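Pyruvate kinase (Cryptosporidium parvum, PDB 4DRS) probably catalyses the last step of glycolysis, transferring phosphate from phosphoenolpyruvate to ADP to give pyruvate and ATP, with magnesium and potassium as cofactors. Local coordinates at residues L108-P113 against A234-Q239; P323-T328 against S356-L361; K426-I431 against P446-I451. One frame throughout, in Å; residues are numbered along the deposited sequence.

Interaction 1: L108-P113 against A234-Q239; sequences LDTKGP and ALSFVQ
Ser236 reaches across to Thr110 beyond the paired part of strands 105-109 and 232-235. These are the third and fourth strands of the parallel (beta/alpha)8, or TIM, barrel, and the contact runs on into the loops that follow them. Ser236 OG lies beside its own backbone N (chi1 -65°) and donates to Thr110 O at 2.7 Å. It comes in tilted from the plane of that carbonyl. Lys270, on the next strand, also hydrogen-bonds Ser236 OG, so two partners fix the hydroxyl. Asp109 OD1 is close to the same hydroxyl, but the angle is poor for a bond. The carboxylate is held elsewhere: OD2 by a salt bridge to Arg74, an ADP-binding residue, and OD1 by one to Lys270. The salt bridge to Arg74 probably helps to position that residue. The methyl of Ala234 packs against the carboxylate, with CB 3.8 Å from Asp109 OD2.

The backbones pair in parallel. Ala234 N donates to Leu108 O at 2.7 Å, and Thr110 N donates to Ala234 O at 3.0 Å. Thr110 turns its two branches to different neighbours. Its methyl CG2 meets Leu235 CD1 obliquely at 4.1 Å. Its OG1 sits between the backbone N and the carbonyl carbon (chi1 62°) and donates to a water, which passes a bond on to Ser236 O. Further out, the Pro113 ring crosses Phe237 at a slant, with Pro113 CG 3.9 Å from Phe237 CB.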
ATOM      1  N   LEU A 108     -32.121  18.105  23.667  1.00 34.86           N
ATOM      2  CA  LEU A 108     -32.268  18.245  25.105  1.00 35.21           C
ATOM      3  C   LEU A 108     -31.114  17.501  25.785  1.00 35.69           C
ATOM      4  O   LEU A 108     -30.906  16.306  25.559  1.00 34.58           O
ATOM      5  CB  LEU A 108     -33.636  17.722  25.558  1.00 35.25           C
ATOM      6  CG  LEU A 108     -34.025  17.774  27.041  1.00 35.88           C
ATOM      7  CD1 LEU A 108     -35.536  17.859  27.197  1.00 35.81           C
ATOM      8  CD2 LEU A 108     -33.478  16.569  27.796  1.00 35.64           C
ATOM      9  N   ASP A 109     -30.355  18.235  26.592  1.00 37.09           N
ATOM     10  CA  ASP A 109     -29.210  17.696  27.323  1.00 38.55           C
ATOM     11  C   ASP A 109     -29.646  17.567  28.776  1.00 39.32           C
ATOM     12  O   ASP A 109     -29.928  18.576  29.427  1.00 39.82           O
ATOM     13  CB  ASP A 109     -28.013  18.655  27.193  1.00 39.09           C
ATOM     14  CG  ASP A 109     -26.713  18.077  27.748  1.00 40.51           C
ATOM     15  OD1 ASP A 109     -26.695  17.531  28.879  1.00 41.62           O
ATOM     16  OD2 ASP A 109     -25.683  18.196  27.050  1.00 40.99           O
ATOM     17  N   THR A 110     -29.726  16.334  29.274  1.00 39.54           N
ATOM     18  CA  THR A 110     -30.262  16.086  30.618  1.00 41.42           C
ATOM     19  C   THR A 110     -29.352  16.627  31.705  1.00 41.96           C
ATOM     20  O   THR A 110     -28.133  16.671  31.543  1.00 41.25           O
ATOM     21  CB  THR A 110     -30.523  14.585  30.902  1.00 41.23           C
ATOM     22  OG1 THR A 110     -29.291  13.856  30.829  1.00 40.57           O
ATOM     23  CG2 THR A 110     -31.530  14.008  29.906  1.00 41.23           C
ATOM     24  N   LYS A 111     -29.968  17.047  32.806  1.00 44.45           N
ATOM     25  CA  LYS A 111     -29.250  17.462  34.005  1.00 46.46           C
ATOM     26  C   LYS A 111     -28.383  16.313  34.540  1.00 45.82           C
ATOM     27  O   LYS A 111     -27.215  16.511  34.857  1.00 45.93           O
ATOM     28  CB  LYS A 111     -30.246  17.935  35.070  1.00 48.81           C
ATOM     29  CG  LYS A 111     -29.605  18.496  36.327  1.00 52.16           C
ATOM     30  CD  LYS A 111     -30.655  19.005  37.300  1.00 55.26           C
ATOM     31  CE  LYS A 111     -30.009  19.570  38.556  1.00 57.37           C
ATOM     32  NZ  LYS A 111     -30.984  20.365  39.356  1.00 60.62           N
ATOM     33  N   GLY A 112     -28.961  15.118  34.630  1.00 45.19           N
ATOM     34  CA  GLY A 112     -28.232  13.945  35.088  1.00 46.83           C
ATOM     35  C   GLY A 112     -27.851  13.976  36.563  1.00 48.79           C
ATOM     36  O   GLY A 112     -28.320  14.835  37.317  1.00 48.53           O
ATOM     37  N   PRO A 113     -26.987  13.036  36.986  1.00 49.84           N
ATOM     38  CA  PRO A 113     -26.635  12.891  38.397  1.00 52.69           C
ATOM     39  C   PRO A 113     -25.581  13.902  38.851  1.00 55.87           C
ATOM     40  O   PRO A 113     -24.465  13.515  39.201  1.00 58.55           O
ATOM     41  CB  PRO A 113     -26.083  11.466  38.467  1.00 51.84           C
ATOM     42  CG  PRO A 113     -25.505  11.221  37.116  1.00 50.70           C
ATOM     43  CD  PRO A 113     -26.314  12.034  36.138  1.00 49.20           C
ATOM     44  N   ALA A 234     -29.391  14.240  24.712  1.00 32.47           N
ATOM     45  CA  ALA A 234     -28.012  14.080  25.145  1.00 32.43           C
ATOM     46  C   ALA A 234     -28.043  13.617  26.592  1.00 32.77           C
ATOM     47  O   ALA A 234     -28.346  14.389  27.502  1.00 33.68           O
ATOM     48  CB  ALA A 234     -27.234  15.381  24.998  1.00 32.39           C
ATOM     49  N   LEU A 235     -27.753  12.340  26.786  1.00 33.07           N
ATOM     50  CA  LEU A 235     -27.876  11.704  28.087  1.00 34.41           C
ATOM     51  C   LEU A 235     -26.580  11.893  28.881  1.00 35.02           C
ATOM     52  O   LEU A 235     -25.537  11.330  28.526  1.00 35.51           O
ATOM     53  CB  LEU A 235     -28.199  10.224  27.884  1.00 34.87           C
ATOM     54  CG  LEU A 235     -29.146   9.491  28.826  1.00 36.45           C
ATOM     55  CD1 LEU A 235     -30.507  10.170  28.885  1.00 36.79           C
ATOM     56  CD2 LEU A 235     -29.283   8.041  28.372  1.00 36.80           C
ATOM     57  N   SER A 236     -26.644  12.705  29.934  1.00 35.08           N
ATOM     58  CA  SER A 236     -25.454  13.028  30.737  1.00 36.22           C
ATOM     59  C   SER A 236     -24.966  11.870  31.606  1.00 36.54           C
ATOM     60  O   SER A 236     -25.770  11.139  32.189  1.00 36.69           O
ATOM     61  CB  SER A 236     -25.701  14.260  31.617  1.00 36.33           C
ATOM     62  OG  SER A 236     -25.897  15.420  30.834  1.00 35.66           O
ATOM     63  N   PHE A 237     -23.644  11.726  31.690  1.00 37.19           N
ATOM     64  CA  PHE A 237     -22.974  10.740  32.559  1.00 38.84           C
ATOM     65  C   PHE A 237     -23.415   9.285  32.371  1.00 39.33           C
ATOM     66  O   PHE A 237     -23.602   8.566  33.349  1.00 40.20           O
ATOM     67  CB  PHE A 237     -23.101  11.130  34.046  1.00 39.52           C
ATOM     68  CG  PHE A 237     -22.215  12.275  34.455  1.00 40.70           C
ATOM     69  CD1 PHE A 237     -20.929  12.040  34.945  1.00 41.19           C
ATOM     70  CD2 PHE A 237     -22.666  13.590  34.359  1.00 40.73           C
ATOM     71  CE1 PHE A 237     -20.109  13.094  35.321  1.00 41.71           C
ATOM     72  CE2 PHE A 237     -21.852  14.646  34.734  1.00 41.32           C
ATOM     73  CZ  PHE A 237     -20.568  14.398  35.212  1.00 42.36           C
ATOM     74  N   VAL A 238     -23.579   8.855  31.125  1.00 39.78           N
ATOM     75  CA  VAL A 238     -23.866   7.448  30.835  1.00 40.65           C
ATOM     76  C   VAL A 238     -22.654   6.612  31.237  1.00 42.30           C
ATOM     77  O   VAL A 238     -21.514   7.011  30.995  1.00 42.24           O
ATOM     78  CB  VAL A 238     -24.221   7.234  29.349  1.00 39.65           C
ATOM     79  CG1 VAL A 238     -24.379   5.755  29.023  1.00 39.53           C
ATOM     80  CG2 VAL A 238     -25.502   7.983  29.013  1.00 39.75           C
ATOM     81  N   GLN A 239     -22.904   5.463  31.862  1.00 44.73           N
ATOM     82  CA  GLN A 239     -21.828   4.639  32.416  1.00 46.66           C
ATOM     83  C   GLN A 239     -21.829   3.192  31.924  1.00 47.86           C
ATOM     84  O   GLN A 239     -20.819   2.497  32.042  1.00 48.59           O
ATOM     85  CB  GLN A 239     -21.867   4.685  33.940  1.00 48.55           C
ATOM     86  CG  GLN A 239     -21.557   6.066  34.499  1.00 50.91           C
ATOM     87  CD  GLN A 239     -21.603   6.136  36.016  1.00 52.95           C
ATOM     88  OE1 GLN A 239     -21.035   7.053  36.613  1.00 53.96           O
ATOM     89  NE2 GLN A 239     -22.278   5.175  36.646  1.00 52.73           N
TER
HETATM   90  O   HOH W   1     -28.578  11.629  32.325  1.00 39.23           O

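Interaction 2: P323-T328 against S356-L361; sequences PVVTAT and SDCVML
Ala327 and Met360 meet at the C-terminal ends of two paired strands. Ala327 CB lies 3.4 Å from Met360 CB. The thioether of Met360 then bends back at chi3 (99°), which brings its CE within 3.6 Å of Ala327 CB. The methyl of Ala327 is thus touched by both ends of the methionine side chain. One step back, Val325 CG1 packs obliquely on Met360 CB, and Val325 CG2 lies against Cys358 CB at 4.1 Å.

Beyond these apolar contacts the backbones pair in parallel. Thr326 N donates to Cys358 O and Met360 N donates to Thr326 O. Val324 O takes two bonds, from Asp357 N and Cys358 N, where segment 356-361 enters its strand. Strands 324-327 and 358-361 are the seventh and eighth of the TIM barrel. Helix 342-354 connects them in a beta-alpha-beta crossover, and strand 47-51 closes the barrel on the far side of 358-361.

The hydroxyls of Thr326 and Ser356 meet at the outer face of these strands. Thr326 OG1 donates to Ser356 OG at 3.0 Å. With its OG anti to the backbone N (chi1 -162°), Ser356 folds over its own chain and donates to Cys358 O, also at 3.0 Å. It approaches from above the carbonyl plane, on the face opposite Thr326 N. This buried relay ties both hydroxyls to the backbone pairing. Helix 306-320 packs on Thr326 through Gln310 and Ile314.

At the other end, Asp357 lays its carboxylate beside Pro323, with OD1 3.8 Å from Pro323 CA. Arg445 forms a salt bridge with OD1, and the backbone N of Arg467 donates to OD2. Back at the Ala327 end, Met360 comes close to the side chain of Arg74, which binds ADP.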
ATOM      1  N   PRO A 323     -22.572   8.652  14.742  1.00 36.44           N
ATOM      2  CA  PRO A 323     -22.142  10.059  14.816  1.00 35.54           C
ATOM      3  C   PRO A 323     -21.484  10.361  16.161  1.00 34.74           C
ATOM      4  O   PRO A 323     -21.949   9.876  17.193  1.00 34.20           O
ATOM      5  CB  PRO A 323     -23.449  10.848  14.690  1.00 35.81           C
ATOM      6  CG  PRO A 323     -24.466   9.875  14.184  1.00 37.04           C
ATOM      7  CD  PRO A 323     -24.033   8.514  14.623  1.00 36.08           C
ATOM      8  N   VAL A 324     -20.398  11.129  16.137  1.00 33.86           N
ATOM      9  CA  VAL A 324     -19.696  11.517  17.361  1.00 33.24           C
ATOM     10  C   VAL A 324     -19.551  13.032  17.470  1.00 32.95           C
ATOM     11  O   VAL A 324     -19.171  13.709  16.510  1.00 32.19           O
ATOM     12  CB  VAL A 324     -18.322  10.812  17.512  1.00 33.02           C
ATOM     13  CG1 VAL A 324     -17.372  11.198  16.384  1.00 33.48           C
ATOM     14  CG2 VAL A 324     -17.703  11.105  18.875  1.00 32.11           C
ATOM     15  N   VAL A 325     -19.865  13.544  18.656  1.00 33.29           N
ATOM     16  CA  VAL A 325     -19.841  14.971  18.936  1.00 34.06           C
ATOM     17  C   VAL A 325     -18.677  15.297  19.869  1.00 35.60           C
ATOM     18  O   VAL A 325     -18.577  14.741  20.966  1.00 35.40           O
ATOM     19  CB  VAL A 325     -21.165  15.432  19.587  1.00 33.59           C
ATOM     20  CG1 VAL A 325     -21.153  16.939  19.839  1.00 34.15           C
ATOM     21  CG2 VAL A 325     -22.360  15.032  18.732  1.00 32.66           C
ATOM     22  N   THR A 326     -17.796  16.187  19.418  1.00 38.32           N
ATOM     23  CA  THR A 326     -16.727  16.736  20.258  1.00 41.38           C
ATOM     24  C   THR A 326     -17.191  18.044  20.904  1.00 43.74           C
ATOM     25  O   THR A 326     -17.618  18.967  20.219  1.00 42.93           O
ATOM     26  CB  THR A 326     -15.443  16.959  19.442  1.00 41.23           C
ATOM     27  OG1 THR A 326     -14.908  15.690  19.062  1.00 42.83           O
ATOM     28  CG2 THR A 326     -14.389  17.719  20.258  1.00 42.61           C
ATOM     29  N   ALA A 327     -17.093  18.116  22.225  1.00 48.99           N
ATOM     30  CA  ALA A 327     -17.669  19.218  22.986  1.00 54.61           C
ATOM     31  C   ALA A 327     -16.963  19.408  24.315  1.00 60.50           C
ATOM     32  O   ALA A 327     -17.471  18.978  25.352  1.00 64.54           O
ATOM     33  CB  ALA A 327     -19.146  18.952  23.233  1.00 53.91           C
ATOM     34  N   THR A 328     -15.798  20.046  24.292  1.00 86.72           N
ATOM     35  CA  THR A 328     -15.038  20.272  25.525  1.00 91.26           C
ATOM     36  C   THR A 328     -14.964  21.761  25.866  1.00 90.43           C
ATOM     37  O   THR A 328     -14.062  22.200  26.587  1.00 92.50           O
ATOM     38  CB  THR A 328     -13.622  19.656  25.445  1.00 94.01           C
ATOM     39  OG1 THR A 328     -12.988  20.054  24.221  1.00 91.53           O
ATOM     40  CG2 THR A 328     -13.692  18.133  25.506  1.00 99.25           C
ATOM     41  N   SER A 356     -14.406  13.660  13.860  1.00 38.07           N
ATOM     42  CA  SER A 356     -15.618  14.125  14.530  1.00 38.47           C
ATOM     43  C   SER A 356     -16.728  14.552  13.556  1.00 37.97           C
ATOM     44  O   SER A 356     -16.471  15.245  12.569  1.00 38.10           O
ATOM     45  CB  SER A 356     -15.272  15.276  15.470  1.00 38.53           C
ATOM     46  OG  SER A 356     -16.295  15.467  16.418  1.00 40.69           O
ATOM     47  N   ASP A 357     -17.956  14.131  13.844  1.00 38.45           N
ATOM     48  CA  ASP A 357     -19.120  14.499  13.031  1.00 39.29           C
ATOM     49  C   ASP A 357     -19.627  15.909  13.330  1.00 39.23           C
ATOM     50  O   ASP A 357     -19.994  16.641  12.410  1.00 39.17           O
ATOM     51  CB  ASP A 357     -20.260  13.483  13.207  1.00 40.06           C
ATOM     52  CG  ASP A 357     -20.046  12.220  12.393  1.00 41.83           C
ATOM     53  OD1 ASP A 357     -19.245  11.359  12.817  1.00 42.47           O
ATOM     54  OD2 ASP A 357     -20.682  12.086  11.323  1.00 43.28           O
ATOM     55  N   CYS A 358     -19.671  16.266  14.614  1.00 39.42           N
ATOM     56  CA  CYS A 358     -20.102  17.595  15.044  1.00 39.86           C
ATOM     57  C   CYS A 358     -19.152  18.167  16.059  1.00 38.72           C
ATOM     58  O   CYS A 358     -18.487  17.434  16.791  1.00 38.37           O
ATOM     59  CB  CYS A 358     -21.485  17.574  15.700  1.00 41.68           C
ATOM     60  SG  CYS A 358     -22.681  16.469  14.955  1.00 47.76           S
ATOM     61  N   VAL A 359     -19.122  19.491  16.108  1.00 38.19           N
ATOM     62  CA  VAL A 359     -18.463  20.213  17.181  1.00 39.33           C
ATOM     63  C   VAL A 359     -19.527  21.014  17.920  1.00 40.87           C
ATOM     64  O   VAL A 359     -20.515  21.452  17.322  1.00 40.88           O
ATOM     65  CB  VAL A 359     -17.323  21.120  16.662  1.00 38.24           C
ATOM     66  CG1 VAL A 359     -16.181  20.263  16.141  1.00 37.10           C
ATOM     67  CG2 VAL A 359     -17.816  22.063  15.569  1.00 37.85           C
ATOM     68  N   MET A 360     -19.334  21.185  19.221  1.00 43.19           N
ATOM     69  CA  MET A 360     -20.312  21.860  20.049  1.00 46.38           C
ATOM     70  C   MET A 360     -19.719  23.044  20.800  1.00 48.39           C
ATOM     71  O   MET A 360     -18.656  22.929  21.405  1.00 48.57           O
ATOM     72  CB  MET A 360     -20.931  20.872  21.037  1.00 46.85           C
ATOM     73  CG  MET A 360     -22.110  21.428  21.816  1.00 47.89           C
ATOM     74  SD  MET A 360     -22.686  20.262  23.054  1.00 50.36           S
ATOM     75  CE  MET A 360     -21.897  20.913  24.524  1.00 51.01           C
ATOM     76  N   LEU A 361     -20.425  24.172  20.755  1.00 52.42           N
ATOM     77  CA  LEU A 361     -20.111  25.350  21.564  1.00 56.44           C
ATOM     78  C   LEU A 361     -20.951  25.366  22.829  1.00 59.07           C
ATOM     79  O   LEU A 361     -22.160  25.143  22.776  1.00 59.69           O
ATOM     80  CB  LEU A 361     -20.385  26.630  20.778  1.00 58.54           C
ATOM     81  CG  LEU A 361     -19.369  27.058  19.726  1.00 59.94           C
ATOM     82  CD1 LEU A 361     -19.903  28.244  18.941  1.00 62.48           C
ATOM     83  CD2 LEU A 361     -18.030  27.400  20.357  1.00 63.15           C
TER

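Interaction 3: K426-I431 against P446-I451; sequences KLIITI and PSQTII
Leu427 and Ile451 cross obliquely on one face of a parallel strand pair. Leu427 CG lies beside its own backbone N (chi1 -66°), and both of its methyls, CD1 and CD2, reach Ile451 CD1 at 3.8 Å. Ile451 meets them with an extended chain (chi2 -176°). On the other face, Ile428 is also extended at chi2, and its CD1 lies 3.6 Å from Pro446 CB. These two side chains cross at about a right angle. Gln448 CB and CG lie along the Lys426 carbonyl; the bend at chi2 (79°) then turns the amide, whose NE2 hydrogen-bonds Ala425 O. The CG2 methyl of Ile450 rests 3.7 Å from Ile428 O.

Three backbone bonds join the strands: Ile428 N to Thr449 O, Ile451 N to Ile428 O, and Thr430 N to Ile451 O. A water bridges Lys426 O and Thr449 N.

The pair belongs to the C-terminal alpha/beta domain, where helix 436-443 makes the beta-alpha-beta crossover. That helix and helix 408-422 pack on the face with Ile428, while helix 480-493 packs on the face with Leu427 and Ile451. Strands 502-506 and 469-473 flank the pair.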
ATOM      1  N   LYS A 426     -20.048  16.036  -8.158  1.00 46.85           N
ATOM      2  CA  LYS A 426     -20.079  17.150  -7.220  1.00 47.01           C
ATOM      3  C   LYS A 426     -21.026  16.895  -6.058  1.00 45.10           C
ATOM      4  O   LYS A 426     -20.869  17.488  -4.990  1.00 45.69           O
ATOM      5  CB  LYS A 426     -20.449  18.457  -7.935  1.00 49.80           C
ATOM      6  CG  LYS A 426     -19.564  18.801  -9.129  1.00 53.47           C
ATOM      7  CD  LYS A 426     -18.096  18.959  -8.747  1.00 54.68           C
ATOM      8  CE  LYS A 426     -17.239  19.275  -9.963  1.00 56.53           C
ATOM      9  NZ  LYS A 426     -15.788  19.320  -9.619  1.00 58.93           N
ATOM     10  N   LEU A 427     -22.005  16.017  -6.265  1.00 43.35           N
ATOM     11  CA  LEU A 427     -23.008  15.724  -5.242  1.00 41.73           C
ATOM     12  C   LEU A 427     -23.389  14.253  -5.183  1.00 41.01           C
ATOM     13  O   LEU A 427     -23.361  13.547  -6.197  1.00 40.95           O
ATOM     14  CB  LEU A 427     -24.282  16.537  -5.486  1.00 42.40           C
ATOM     15  CG  LEU A 427     -24.271  18.063  -5.360  1.00 43.57           C
ATOM     16  CD1 LEU A 427     -25.578  18.594  -5.910  1.00 44.26           C
ATOM     17  CD2 LEU A 427     -24.063  18.524  -3.925  1.00 43.41           C
ATOM     18  N   ILE A 428     -23.751  13.805  -3.985  1.00 39.24           N
ATOM     19  CA  ILE A 428     -24.409  12.522  -3.800  1.00 37.95           C
ATOM     20  C   ILE A 428     -25.810  12.790  -3.250  1.00 38.65           C
ATOM     21  O   ILE A 428     -25.964  13.253  -2.116  1.00 38.58           O
ATOM     22  CB  ILE A 428     -23.629  11.589  -2.846  1.00 36.45           C
ATOM     23  CG1 ILE A 428     -22.198  11.367  -3.359  1.00 36.21           C
ATOM     24  CG2 ILE A 428     -24.359  10.260  -2.689  1.00 35.26           C
ATOM     25  CD1 ILE A 428     -21.304  10.591  -2.411  1.00 34.64           C
ATOM     26  N   ILE A 429     -26.824  12.519  -4.070  1.00 39.23           N
ATOM     27  CA  ILE A 429     -28.214  12.739  -3.680  1.00 39.92           C
ATOM     28  C   ILE A 429     -28.855  11.415  -3.277  1.00 41.14           C
ATOM     29  O   ILE A 429     -28.780  10.434  -4.019  1.00 42.00           O
ATOM     30  CB  ILE A 429     -29.031  13.413  -4.804  1.00 39.30           C
ATOM     31  CG1 ILE A 429     -28.354  14.710  -5.249  1.00 39.58           C
ATOM     32  CG2 ILE A 429     -30.459  13.691  -4.344  1.00 39.31           C
ATOM     33  CD1 ILE A 429     -28.912  15.290  -6.535  1.00 40.96           C
ATOM     34  N   THR A 430     -29.472  11.390  -2.098  1.00 41.59           N
ATOM     35  CA  THR A 430     -30.130  10.181  -1.611  1.00 43.52           C
ATOM     36  C   THR A 430     -31.602  10.416  -1.257  1.00 44.72           C
ATOM     37  O   THR A 430     -31.934  11.314  -0.484  1.00 45.35           O
ATOM     38  CB  THR A 430     -29.359   9.523  -0.435  1.00 43.57           C
ATOM     39  OG1 THR A 430     -30.039   8.334  -0.018  1.00 45.19           O
ATOM     40  CG2 THR A 430     -29.224  10.470   0.756  1.00 42.78           C
ATOM     41  N   ILE A 431     -32.478   9.620  -1.857  1.00 45.81           N
ATOM     42  CA  ILE A 431     -33.898   9.664  -1.543  1.00 47.77           C
ATOM     43  C   ILE A 431     -34.119   8.676  -0.405  1.00 48.19           C
ATOM     44  O   ILE A 431     -33.887   7.481  -0.560  1.00 48.14           O
ATOM     45  CB  ILE A 431     -34.770   9.305  -2.771  1.00 49.21           C
ATOM     46  CG1 ILE A 431     -34.542  10.310  -3.908  1.00 50.07           C
ATOM     47  CG2 ILE A 431     -36.244   9.257  -2.400  1.00 49.24           C
ATOM     48  CD1 ILE A 431     -35.161   9.902  -5.232  1.00 51.35           C
ATOM     49  N   PRO A 446     -17.488  10.885   1.934  1.00 36.96           N
ATOM     50  CA  PRO A 446     -17.246  11.375   0.579  1.00 37.25           C
ATOM     51  C   PRO A 446     -16.763  12.823   0.583  1.00 38.31           C
ATOM     52  O   PRO A 446     -17.102  13.583   1.493  1.00 39.52           O
ATOM     53  CB  PRO A 446     -18.630  11.294  -0.069  1.00 36.01           C
ATOM     54  CG  PRO A 446     -19.581  11.448   1.066  1.00 35.76           C
ATOM     55  CD  PRO A 446     -18.928  10.741   2.221  1.00 36.49           C
ATOM     56  N   SER A 447     -15.980  13.207  -0.420  1.00 38.68           N
ATOM     57  CA  SER A 447     -15.608  14.608  -0.572  1.00 40.18           C
ATOM     58  C   SER A 447     -16.819  15.408  -1.039  1.00 40.03           C
ATOM     59  O   SER A 447     -16.911  16.605  -0.782  1.00 40.44           O
ATOM     60  CB  SER A 447     -14.449  14.778  -1.562  1.00 41.09           C
ATOM     61  OG  SER A 447     -14.906  14.717  -2.900  1.00 40.90           O
ATOM     62  N   GLN A 448     -17.739  14.737  -1.730  1.00 39.35           N
ATOM     63  CA  GLN A 448     -18.946  15.388  -2.236  1.00 39.96           C
ATOM     64  C   GLN A 448     -19.920  15.625  -1.098  1.00 39.97           C
ATOM     65  O   GLN A 448     -20.028  14.805  -0.180  1.00 39.65           O
ATOM     66  CB  GLN A 448     -19.633  14.538  -3.312  1.00 39.65           C
ATOM     67  CG  GLN A 448     -18.820  14.308  -4.576  1.00 40.73           C
ATOM     68  CD  GLN A 448     -17.770  13.227  -4.411  1.00 41.37           C
ATOM     69  OE1 GLN A 448     -17.816  12.443  -3.459  1.00 41.60           O
ATOM     70  NE2 GLN A 448     -16.822  13.172  -5.339  1.00 41.79           N
ATOM     71  N   THR A 449     -20.627  16.748  -1.163  1.00 40.18           N
ATOM     72  CA  THR A 449     -21.723  17.019  -0.241  1.00 40.21           C
ATOM     73  C   THR A 449     -22.839  16.002  -0.473  1.00 38.56           C
ATOM     74  O   THR A 449     -23.133  15.644  -1.617  1.00 37.78           O
ATOM     75  CB  THR A 449     -22.237  18.471  -0.398  1.00 42.41           C
ATOM     76  OG1 THR A 449     -21.299  19.369   0.209  1.00 45.21           O
ATOM     77  CG2 THR A 449     -23.602  18.662   0.265  1.00 41.15           C
ATOM     78  N   ILE A 450     -23.425  15.519   0.621  1.00 36.97           N
ATOM     79  CA  ILE A 450     -24.537  14.584   0.558  1.00 35.95           C
ATOM     80  C   ILE A 450     -25.850  15.339   0.727  1.00 36.92           C
ATOM     81  O   ILE A 450     -26.063  16.016   1.736  1.00 36.99           O
ATOM     82  CB  ILE A 450     -24.444  13.498   1.653  1.00 35.25           C
ATOM     83  CG1 ILE A 450     -23.062  12.844   1.664  1.00 34.38           C
ATOM     84  CG2 ILE A 450     -25.536  12.448   1.465  1.00 34.62           C
ATOM     85  CD1 ILE A 450     -22.693  12.258   3.009  1.00 34.03           C
ATOM     86  N   ILE A 451     -26.728  15.213  -0.263  1.00 37.52           N
ATOM     87  CA  ILE A 451     -28.048  15.829  -0.196  1.00 38.81           C
ATOM     88  C   ILE A 451     -29.109  14.760   0.036  1.00 38.92           C
ATOM     89  O   ILE A 451     -29.324  13.894  -0.815  1.00 39.55           O
ATOM     90  CB  ILE A 451     -28.357  16.672  -1.458  1.00 40.00           C
ATOM     91  CG1 ILE A 451     -27.358  17.835  -1.560  1.00 40.67           C
ATOM     92  CG2 ILE A 451     -29.797  17.174  -1.430  1.00 40.28           C
ATOM     93  CD1 ILE A 451     -27.601  18.791  -2.707  1.00 42.63           C
TER
HETATM   94  O   HOH W   2     -19.447  18.978  -2.664  1.00 57.35           O

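From the N terminus, interaction 1 comes first. It closes a loop of 120 residues that includes the strands of the six-stranded mixed sheet, and it joins barrel strands three and four. Interaction 2 follows and closes a short beta-alpha-beta loop between strands seven and eight of the same barrel. The centres of these two contacts are about 16 Å apart, and both come close to Arg74. Interaction 3 opens last and closes another beta-alpha-beta loop, in the C-terminal alpha/beta domain, its centre about 21 Å from that of interaction 2. The three loops run in series: none nests in or crosses another. The nearest atoms of interactions 2 and 3 are about 9 Å apart, where barrel and C-terminal domain adjoin.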